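Local coordinates for protein RNA-dependent RNA polymerase (Qualyub virus, PDB 6DX1) that contains a viral OTU-domain cysteine protease that acts as a deubiquitinase, probably removing ubiquitin from host proteins, at residues E69-W72 / D73-P76; Y81-D84 / P85-A89; E103-I106 / L107-L111. All coordinates share one frame; numbering follows the deposited sequence.

From the N terminus, the three contacts come in series, and none nests within or crosses another. Contact 1 closes the short turn that leaves helix 57-70 and leads into helix 76-79. Contact 2 closes the turn that starts helix 85-92, and contact 3 lies within helix 101-111, linking its successive turns. Between contacts 1 and 2, the Trp72 ring packs on Asp84 and Pro85, with Trp72 CZ2 3.4 Å from Asp84 CA. Contact 3 meets both of the others: Lys109 reaches the turn of contact 1, and Glu103 meets Tyr88 of contact 2. Together they tie the end of helix 57-70 and helices 76-79 and 85-92 to helix 101-111.

Contact 1: E69-W72 / D73-P76; sequences ETNW and DELP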
ATOM      1  N   GLU A  69     -13.668   7.164   9.535  1.00 26.02           N
ATOM      2  CA  GLU A  69     -14.737   7.821  10.286  1.00 29.82           C
ATOM      3  C   GLU A  69     -14.671   9.340  10.163  1.00 30.50           C
ATOM      4  O   GLU A  69     -15.700   9.995   9.958  1.00 35.05           O
ATOM      5  CB  GLU A  69     -14.678   7.400  11.752  1.00 31.85           C
ATOM      6  CG  GLU A  69     -15.110   5.991  11.979  1.00 39.65           C
ATOM      7  CD  GLU A  69     -14.461   5.382  13.185  1.00 47.43           C
ATOM      8  OE1 GLU A  69     -14.237   4.160  13.129  1.00 52.02           O
ATOM      9  OE2 GLU A  69     -14.165   6.107  14.174  1.00 53.82           O
ATOM     10  N   THR A  70     -13.477   9.922  10.267  1.00 27.75           N
ATOM     11  CA  THR A  70     -13.371  11.375  10.316  1.00 29.05           C
ATOM     12  C   THR A  70     -13.378  12.009   8.930  1.00 30.42           C
ATOM     13  O   THR A  70     -13.725  13.190   8.798  1.00 31.57           O
ATOM     14  CB  THR A  70     -12.099  11.787  11.067  1.00 31.26           C
ATOM     15  OG1 THR A  70     -10.946  11.284  10.379  1.00 28.25           O
ATOM     16  CG2 THR A  70     -12.115  11.233  12.496  1.00 32.36           C
ATOM     17  N   ASN A  71     -13.008  11.254   7.902  1.00 25.96           N
ATOM     18  CA  ASN A  71     -12.769  11.808   6.574  1.00 27.23           C
ATOM     19  C   ASN A  71     -13.430  10.956   5.498  1.00 26.70           C
ATOM     20  O   ASN A  71     -12.919  10.851   4.378  1.00 26.91           O
ATOM     21  CB  ASN A  71     -11.266  11.944   6.309  1.00 27.60           C
ATOM     22  CG  ASN A  71     -10.614  13.019   7.162  1.00 28.74           C
ATOM     23  OD1 ASN A  71     -10.498  12.880   8.382  1.00 28.43           O
ATOM     24  ND2 ASN A  71     -10.175  14.097   6.520  1.00 30.28           N
ATOM     25  N   TRP A  72     -14.580  10.358   5.821  1.00 26.58           N
ATOM     26  CA  TRP A  72     -15.258   9.447   4.902  1.00 26.86           C
ATOM     27  C   TRP A  72     -15.464  10.066   3.526  1.00 28.74           C
ATOM     28  O   TRP A  72     -15.325   9.382   2.502  1.00 26.35           O
ATOM     29  CB  TRP A  72     -16.605   9.033   5.496  1.00 28.60           C
ATOM     30  CG  TRP A  72     -17.371   8.043   4.684  1.00 27.15           C
ATOM     31  CD1 TRP A  72     -18.525   8.275   3.979  1.00 30.86           C
ATOM     32  CD2 TRP A  72     -17.069   6.653   4.506  1.00 26.37           C
ATOM     33  NE1 TRP A  72     -18.949   7.119   3.373  1.00 30.27           N
ATOM     34  CE2 TRP A  72     -18.079   6.107   3.686  1.00 30.15           C
ATOM     35  CE3 TRP A  72     -16.046   5.815   4.966  1.00 26.55           C
ATOM     36  CZ2 TRP A  72     -18.088   4.764   3.302  1.00 29.57           C
ATOM     37  CZ3 TRP A  72     -16.058   4.479   4.588  1.00 29.63           C
ATOM     38  CH2 TRP A  72     -17.073   3.970   3.762  1.00 30.26           C
ATOM     39  N   ASP A  73     -15.775  11.364   3.481  1.00 30.21           N
ATOM     40  CA  ASP A  73     -16.118  12.014   2.221  1.00 31.74           C
ATOM     41  C   ASP A  73     -14.969  12.018   1.223  1.00 32.06           C
ATOM     42  O   ASP A  73     -15.217  12.171   0.023  1.00 31.57           O
ATOM     43  CB  ASP A  73     -16.567  13.456   2.467  1.00 34.73           C
ATOM     44  CG  ASP A  73     -17.966  13.544   3.040  1.00 44.27           C
ATOM     45  OD1 ASP A  73     -18.710  12.539   2.966  1.00 42.02           O
ATOM     46  OD2 ASP A  73     -18.323  14.621   3.564  1.00 50.39           O
ATOM     47  N   GLU A  74     -13.727  11.869   1.681  1.00 25.80           N
ATOM     48  CA  GLU A  74     -12.571  11.922   0.796  1.00 28.32           C
ATOM     49  C   GLU A  74     -12.151  10.558   0.263  1.00 24.77           C
ATOM     50  O   GLU A  74     -11.056  10.449  -0.291  1.00 25.76           O
ATOM     51  CB  GLU A  74     -11.364  12.550   1.513  1.00 32.07           C
ATOM     52  CG  GLU A  74     -11.661  13.773   2.366  1.00 38.52           C
ATOM     53  CD  GLU A  74     -10.459  14.198   3.204  1.00 36.54           C
ATOM     54  OE1 GLU A  74      -9.338  13.702   2.955  1.00 39.97           O
ATOM     55  OE2 GLU A  74     -10.639  15.019   4.121  1.00 43.81           O
ATOM     56  N   LEU A  75     -12.972   9.516   0.415  1.00 23.42           N
ATOM     57  CA  LEU A  75     -12.541   8.139   0.170  1.00 22.55           C
ATOM     58  C   LEU A  75     -13.415   7.427  -0.866  1.00 21.65           C
ATOM     59  O   LEU A  75     -14.004   6.379  -0.577  1.00 22.68           O
ATOM     60  CB  LEU A  75     -12.533   7.362   1.485  1.00 21.71           C
ATOM     61  CG  LEU A  75     -11.561   7.881   2.553  1.00 22.94           C
ATOM     62  CD1 LEU A  75     -11.833   7.184   3.875  1.00 22.58           C
ATOM     63  CD2 LEU A  75     -10.111   7.670   2.118  1.00 23.70           C
ATOM     64  N   PRO A  76     -13.473   7.936  -2.104  1.00 22.38           N
ATOM     65  CA  PRO A  76     -14.339   7.299  -3.116  1.00 21.62           C
ATOM     66  C   PRO A  76     -13.970   5.865  -3.434  1.00 23.96           C
ATOM     67  O   PRO A  76     -14.848   5.084  -3.825  1.00 24.52           O
ATOM     68  CB  PRO A  76     -14.161   8.183  -4.360  1.00 25.37           C
ATOM     69  CG  PRO A  76     -13.378   9.362  -3.937  1.00 29.92           C
ATOM     70  CD  PRO A  76     -12.705   9.066  -2.650  1.00 25.65           C
TER
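Asn71 and Glu74 meet where the chain turns out of helix 57-70, their side chains running alongside each other in the same direction. Asn71 donates an N-H from ND2 to Glu74 OE2, 2.6 Å away. The oxygen lies close to the amide plane but is met from above the carboxylate plane, and the two flat groups stand almost perpendicular, at 85°. The other end is held too: Asn71 OD1 takes the Thr70 hydroxyl on an in-plane lone pair, Thr70 OG1 to OD1 being 2.6 Å, which would help to fix the rotation of the amide, though Thr70 OG1 also bonds to Glu66 O.

This is the more open side, with Thr70 exposed and Asn71 and Glu74 partly so; Asp73 is exposed on the other flank. The inner side is tighter. Two successive i to i+3 bonds wind the backbone into a 3-10 turn, Glu74 N to Asn71 O at 3.0 Å and Leu75 N to Trp72 O at 3.1 Å. Beneath them the buried Leu75 brings CG to within 3.7 Å of Asn71 O. The Trp72 ring extends from the turn at about a right angle to Leu75, CG anti to its own N (chi1 -177°), and meets the ring of His79, which also bonds to Trp72 O.

Leu75 packs against Phe67 of helix 57-70 and Ile106 of helix 101-111, while Trp72 lies against Pro85 at the start of helix 85-92.

Contact 2: Y81-D84 / P85-A89; sequences YFQD and PEHYA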
ATOM      1  N   TYR A  81     -16.753  -0.367  -1.908  1.00 29.34           N
ATOM      2  CA  TYR A  81     -16.818  -1.644  -1.220  1.00 28.81           C
ATOM      3  C   TYR A  81     -17.491  -1.584   0.140  1.00 30.33           C
ATOM      4  O   TYR A  81     -17.844  -2.638   0.676  1.00 35.09           O
ATOM      5  CB  TYR A  81     -15.404  -2.218  -1.043  1.00 29.47           C
ATOM      6  CG  TYR A  81     -14.676  -2.416  -2.349  1.00 34.81           C
ATOM      7  CD1 TYR A  81     -15.060  -3.415  -3.230  1.00 39.17           C
ATOM      8  CD2 TYR A  81     -13.612  -1.596  -2.707  1.00 34.55           C
ATOM      9  CE1 TYR A  81     -14.403  -3.597  -4.431  1.00 43.84           C
ATOM     10  CE2 TYR A  81     -12.946  -1.772  -3.905  1.00 38.43           C
ATOM     11  CZ  TYR A  81     -13.348  -2.777  -4.763  1.00 41.14           C
ATOM     12  OH  TYR A  81     -12.700  -2.968  -5.961  1.00 48.71           O
ATOM     13  N   PHE A  82     -17.688  -0.400   0.708  1.00 28.85           N
ATOM     14  CA  PHE A  82     -18.184  -0.283   2.069  1.00 30.02           C
ATOM     15  C   PHE A  82     -19.256   0.794   2.133  1.00 31.60           C
ATOM     16  O   PHE A  82     -19.118   1.860   1.529  1.00 29.42           O
ATOM     17  CB  PHE A  82     -17.026   0.012   3.033  1.00 26.95           C
ATOM     18  CG  PHE A  82     -16.024  -1.106   3.109  1.00 28.89           C
ATOM     19  CD1 PHE A  82     -16.294  -2.239   3.860  1.00 27.84           C
ATOM     20  CD2 PHE A  82     -14.834  -1.049   2.397  1.00 26.05           C
ATOM     21  CE1 PHE A  82     -15.389  -3.285   3.923  1.00 30.18           C
ATOM     22  CE2 PHE A  82     -13.922  -2.088   2.457  1.00 26.18           C
ATOM     23  CZ  PHE A  82     -14.196  -3.208   3.220  1.00 27.99           C
ATOM     24  N   GLN A  83     -20.330   0.504   2.873  1.00 35.64           N
ATOM     25  CA  GLN A  83     -21.488   1.393   2.883  1.00 36.85           C
ATOM     26  C   GLN A  83     -21.233   2.648   3.706  1.00 34.77           C
ATOM     27  O   GLN A  83     -21.730   3.729   3.364  1.00 36.05           O
ATOM     28  CB  GLN A  83     -22.709   0.647   3.425  1.00 37.10           C
ATOM     29  CG  GLN A  83     -23.351  -0.296   2.431  1.00 45.58           C
ATOM     30  CD  GLN A  83     -24.803  -0.577   2.769  1.00 50.98           C
ATOM     31  OE1 GLN A  83     -25.583  -1.002   1.914  1.00 60.26           O
ATOM     32  NE2 GLN A  83     -25.175  -0.336   4.023  1.00 48.74           N
ATOM     33  N   ASP A  84     -20.477   2.529   4.793  1.00 31.36           N
ATOM     34  CA  ASP A  84     -20.272   3.633   5.721  1.00 32.92           C
ATOM     35  C   ASP A  84     -19.077   3.292   6.603  1.00 28.13           C
ATOM     36  O   ASP A  84     -18.576   2.159   6.565  1.00 29.75           O
ATOM     37  CB  ASP A  84     -21.541   3.897   6.558  1.00 36.69           C
ATOM     38  CG  ASP A  84     -22.180   2.623   7.087  1.00 38.21           C
ATOM     39  OD1 ASP A  84     -21.471   1.802   7.702  1.00 37.42           O
ATOM     40  OD2 ASP A  84     -23.404   2.457   6.905  1.00 42.52           O
ATOM     41  N   PRO A  85     -18.573   4.252   7.390  1.00 31.10           N
ATOM     42  CA  PRO A  85     -17.401   3.944   8.232  1.00 29.17           C
ATOM     43  C   PRO A  85     -17.624   2.789   9.189  1.00 34.05           C
ATOM     44  O   PRO A  85     -16.683   2.037   9.468  1.00 29.48           O
ATOM     45  CB  PRO A  85     -17.151   5.255   8.985  1.00 30.21           C
ATOM     46  CG  PRO A  85     -17.714   6.308   8.109  1.00 29.51           C
ATOM     47  CD  PRO A  85     -18.916   5.686   7.446  1.00 31.66           C
ATOM     48  N   GLU A  86     -18.850   2.620   9.695  1.00 32.69           N
ATOM     49  CA  GLU A  86     -19.121   1.536  10.629  1.00 33.31           C
ATOM     50  C   GLU A  86     -19.012   0.186   9.935  1.00 30.56           C
ATOM     51  O   GLU A  86     -18.511  -0.782  10.521  1.00 32.85           O
ATOM     52  CB  GLU A  86     -20.503   1.727  11.264  1.00 37.35           C
ATOM     53  CG  GLU A  86     -20.752   3.137  11.840  1.00 44.03           C
ATOM     54  CD  GLU A  86     -21.074   4.171  10.762  1.00 43.00           C
ATOM     55  OE1 GLU A  86     -20.941   5.384  11.014  1.00 50.68           O
ATOM     56  OE2 GLU A  86     -21.466   3.764   9.654  1.00 47.75           O
ATOM     57  N   HIS A  87     -19.467   0.107   8.682  1.00 29.85           N
ATOM     58  CA  HIS A  87     -19.317  -1.118   7.902  1.00 28.46           C
ATOM     59  C   HIS A  87     -17.843  -1.445   7.674  1.00 28.91           C
ATOM     60  O   HIS A  87     -17.425  -2.597   7.843  1.00 27.71           O
ATOM     61  CB  HIS A  87     -20.068  -0.977   6.572  1.00 31.07           C
ATOM     62  CG  HIS A  87     -19.964  -2.171   5.674  1.00 28.26           C
ATOM     63  ND1 HIS A  87     -20.171  -2.096   4.313  1.00 30.27           N
ATOM     64  CD2 HIS A  87     -19.681  -3.468   5.940  1.00 31.96           C
ATOM     65  CE1 HIS A  87     -20.008  -3.292   3.778  1.00 30.38           C
ATOM     66  NE2 HIS A  87     -19.714  -4.144   4.743  1.00 30.94           N
ATOM     67  N   TYR A  88     -17.036  -0.441   7.313  1.00 27.21           N
ATOM     68  CA  TYR A  88     -15.606  -0.691   7.136  1.00 24.60           C
ATOM     69  C   TYR A  88     -14.958  -1.159   8.435  1.00 25.59           C
ATOM     70  O   TYR A  88     -14.156  -2.101   8.434  1.00 24.48           O
ATOM     71  CB  TYR A  88     -14.897   0.564   6.613  1.00 24.23           C
ATOM     72  CG  TYR A  88     -13.399   0.384   6.575  1.00 22.26           C
ATOM     73  CD1 TYR A  88     -12.826  -0.491   5.672  1.00 23.85           C
ATOM     74  CD2 TYR A  88     -12.570   1.045   7.478  1.00 23.97           C
ATOM     75  CE1 TYR A  88     -11.462  -0.697   5.643  1.00 23.23           C
ATOM     76  CE2 TYR A  88     -11.193   0.849   7.459  1.00 21.84           C
ATOM     77  CZ  TYR A  88     -10.653  -0.034   6.536  1.00 23.58           C
ATOM     78  OH  TYR A  88      -9.295  -0.259   6.492  1.00 22.74           O
ATOM     79  N   ALA A  89     -15.284  -0.505   9.554  1.00 26.55           N
ATOM     80  CA  ALA A  89     -14.699  -0.894  10.836  1.00 27.20           C
ATOM     81  C   ALA A  89     -15.068  -2.327  11.188  1.00 29.18           C
ATOM     82  O   ALA A  89     -14.226  -3.092  11.679  1.00 28.60           O
ATOM     83  CB  ALA A  89     -15.158   0.061  11.938  1.00 30.19           C
TER
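An N-cap opens helix 85-92, and an aromatic cluster of Phe82, His87 and Tyr88 folds the chain ahead of the cap back onto the first turn. Asp84 is the capping residue. Its OD1 accepts the amide of His87, with Asp84 OD1 to His87 N at 2.8 Å, and is approached nearly along the C-O axis. A chi1 of 44° sets the carboxylate between the Asp84 backbone N and carbonyl carbon, from where it reaches over the start of the helix. Meanwhile Asp84 O begins the regular helical pattern and accepts Tyr88 N at 3.1 Å.

The imidazole of His87 answers in the opposite direction. With CG anti to the backbone N, the ring turns back toward the preceding loop, and ND1 accepts the amide of Gln83. This bond, 3.0 Å from Gln83 N to His87 ND1, is almost straight at 171° and lies near the ring plane, so it uses the edge of the imidazole, while one face packs against Phe82. Two side-chain acceptors thus work across the helix start, Asp84 OD1 for the N-H of His87 and His87 ND1 for that of Gln83.

That face of the imidazole receives the edge of Phe82, whose CD1 sits over the ring centre. Phe82 in turn offers a face to Tyr88, so the rings make two T-shaped pairs in succession. Beyond this cluster, the Tyr88 hydroxyl is hydrogen-bonded to Glu103 of helix 101-111, which fixes the far end of that ring, while Phe82 also lies against Trp72 and Tyr97. At the second T-shaped pair the planes stand 81° apart, and Tyr88 CD1 lies 3.7 Å above the plane of the Phe82 ring, over its centre.

Contact 3: E103-I106 / L107-L111; sequences EAEI and LSKLL
Regular i to i+4 bonds run through this part of helix 101-111, starting with Leu107 N to Glu103 O at 2.8 Å and continuing from Ser108 N to Ala104 O and from Leu110 N to Ile106 O. Lys109 N to Glu105 O is slacker at 3.3 Å, and Lys109 N also leans weakly toward Ile106 O.

Glu105 O carries a second donor. With chi1 at 72°, the Ser108 hydroxyl folds back along the helix and gives its proton to that carbonyl, Ser108 OG to Glu105 O being 2.8 Å. Both donors come from the same face of the carbonyl plane. The hydroxyl oxygen is also bonded by Asn16.

One turn apart, the side chains of Glu105 and Lys109 reach out, both extended beyond CG, and meet in a salt bridge. Lys109 NZ sits 2.9 Å from Glu105 OE1, on the anti lone pair, turned away from OE2. The methylenes follow the charges, Lys109 CE coming to within 3.9 Å of Glu105 CG. Neither charge relies on this bridge alone: Lys109 NZ also pairs with Asp15 and bonds to Glu74 O, while Glu105 OE1 takes Gly77 N at the start of helix 76-79.

The apolar flanks serve other neighbours. Leu107 packs on Phe42 and Val46 of helix 41-51, and Ile106 on Val78.

Burial would disfavour a charge on Glu105, but the ammonium and the N-H of Gly77 probably offset this and keep the carboxylate anionic, while two acidic partners would favour a charged Lys109. Through their second partners, the two residues link helix 101-111 to the start of helix 76-79, to the turn at Glu74 and to the loop at Asp15.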
ATOM      1  N   GLU A 103      -6.834   0.222   1.846  1.00 16.81           N
ATOM      2  CA  GLU A 103      -6.023   0.917   2.830  1.00 18.59           C
ATOM      3  C   GLU A 103      -4.918   1.753   2.194  1.00 17.66           C
ATOM      4  O   GLU A 103      -4.478   2.746   2.789  1.00 18.87           O
ATOM      5  CB  GLU A 103      -5.436  -0.105   3.797  1.00 19.17           C
ATOM      6  CG  GLU A 103      -6.476  -0.668   4.765  1.00 19.63           C
ATOM      7  CD  GLU A 103      -7.375  -1.745   4.153  1.00 21.84           C
ATOM      8  OE1 GLU A 103      -6.978  -2.427   3.184  1.00 20.00           O
ATOM      9  OE2 GLU A 103      -8.500  -1.918   4.664  1.00 22.78           O
ATOM     10  N   ALA A 104      -4.445   1.366   1.003  1.00 16.88           N
ATOM     11  CA  ALA A 104      -3.482   2.208   0.302  1.00 17.68           C
ATOM     12  C   ALA A 104      -4.084   3.577   0.009  1.00 16.90           C
ATOM     13  O   ALA A 104      -3.424   4.607   0.216  1.00 17.22           O
ATOM     14  CB  ALA A 104      -3.003   1.528  -0.982  1.00 19.19           C
ATOM     15  N   GLU A 105      -5.350   3.611  -0.431  1.00 17.69           N
ATOM     16  CA  GLU A 105      -6.031   4.892  -0.611  1.00 17.43           C
ATOM     17  C   GLU A 105      -6.123   5.647   0.708  1.00 19.95           C
ATOM     18  O   GLU A 105      -5.781   6.835   0.781  1.00 18.60           O
ATOM     19  CB  GLU A 105      -7.436   4.689  -1.194  1.00 18.46           C
ATOM     20  CG  GLU A 105      -8.198   6.025  -1.324  1.00 17.55           C
ATOM     21  CD  GLU A 105      -9.675   5.856  -1.651  1.00 24.27           C
ATOM     22  OE1 GLU A 105     -10.317   6.864  -2.010  1.00 25.33           O
ATOM     23  OE2 GLU A 105     -10.185   4.728  -1.578  1.00 24.71           O
ATOM     24  N   ILE A 106      -6.585   4.968   1.767  1.00 16.95           N
ATOM     25  CA  ILE A 106      -6.774   5.631   3.057  1.00 16.94           C
ATOM     26  C   ILE A 106      -5.457   6.202   3.559  1.00 17.94           C
ATOM     27  O   ILE A 106      -5.383   7.352   4.004  1.00 17.51           O
ATOM     28  CB  ILE A 106      -7.372   4.653   4.085  1.00 18.69           C
ATOM     29  CG1 ILE A 106      -8.808   4.272   3.719  1.00 20.48           C
ATOM     30  CG2 ILE A 106      -7.325   5.266   5.486  1.00 19.05           C
ATOM     31  CD1 ILE A 106      -9.362   3.129   4.570  1.00 21.94           C
ATOM     32  N   LEU A 107      -4.395   5.397   3.518  1.00 17.37           N
ATOM     33  CA  LEU A 107      -3.129   5.854   4.084  1.00 17.83           C
ATOM     34  C   LEU A 107      -2.501   6.971   3.253  1.00 17.92           C
ATOM     35  O   LEU A 107      -1.883   7.886   3.811  1.00 17.64           O
ATOM     36  CB  LEU A 107      -2.165   4.676   4.228  1.00 16.59           C
ATOM     37  CG  LEU A 107      -2.605   3.740   5.352  1.00 18.98           C
ATOM     38  CD1 LEU A 107      -1.974   2.371   5.166  1.00 20.78           C
ATOM     39  CD2 LEU A 107      -2.230   4.338   6.700  1.00 20.08           C
ATOM     40  N   SER A 108      -2.628   6.913   1.921  1.00 18.16           N
ATOM     41  CA  SER A 108      -2.083   8.001   1.105  1.00 17.77           C
ATOM     42  C   SER A 108      -2.703   9.340   1.488  1.00 20.36           C
ATOM     43  O   SER A 108      -2.016  10.377   1.481  1.00 19.29           O
ATOM     44  CB  SER A 108      -2.294   7.701  -0.387  1.00 19.04           C
ATOM     45  OG  SER A 108      -3.659   7.823  -0.753  1.00 20.01           O
ATOM     46  N   LYS A 109      -3.983   9.331   1.858  1.00 17.97           N
ATOM     47  CA  LYS A 109      -4.700  10.558   2.177  1.00 20.55           C
ATOM     48  C   LYS A 109      -4.544  10.966   3.635  1.00 22.94           C
ATOM     49  O   LYS A 109      -4.516  12.166   3.936  1.00 23.80           O
ATOM     50  CB  LYS A 109      -6.180  10.396   1.801  1.00 20.62           C
ATOM     51  CG  LYS A 109      -6.347  10.225   0.284  1.00 20.76           C
ATOM     52  CD  LYS A 109      -7.764   9.865  -0.152  1.00 21.45           C
ATOM     53  CE  LYS A 109      -7.874   9.929  -1.679  1.00 23.24           C
ATOM     54  NZ  LYS A 109      -9.233   9.496  -2.161  1.00 24.53           N
ATOM     55  N   LEU A 110      -4.416   9.994   4.543  1.00 18.36           N
ATOM     56  CA  LEU A 110      -4.152  10.305   5.944  1.00 18.54           C
ATOM     57  C   LEU A 110      -2.732  10.825   6.133  1.00 19.22           C
ATOM     58  O   LEU A 110      -2.514  11.858   6.782  1.00 19.82           O
ATOM     59  CB  LEU A 110      -4.376   9.056   6.805  1.00 18.02           C
ATOM     60  CG  LEU A 110      -3.827   9.120   8.238  1.00 20.09           C
ATOM     61  CD1 LEU A 110      -4.586  10.108   9.091  1.00 20.46           C
ATOM     62  CD2 LEU A 110      -3.858   7.740   8.886  1.00 22.19           C
ATOM     63  N   LEU A 111      -1.753  10.119   5.580  1.00 17.70           N
ATOM     64  CA  LEU A 111      -0.351  10.458   5.790  1.00 17.96           C
ATOM     65  C   LEU A 111       0.156  11.514   4.821  1.00 19.18           C
ATOM     66  O   LEU A 111       1.256  12.035   5.029  1.00 19.89           O
ATOM     67  CB  LEU A 111       0.517   9.198   5.670  1.00 18.64           C
ATOM     68  CG  LEU A 111       0.139   8.077   6.644  1.00 21.74           C
ATOM     69  CD1 LEU A 111       0.869   6.803   6.270  1.00 20.66           C
ATOM     70  CD2 LEU A 111       0.469   8.481   8.086  1.00 27.55           C
TER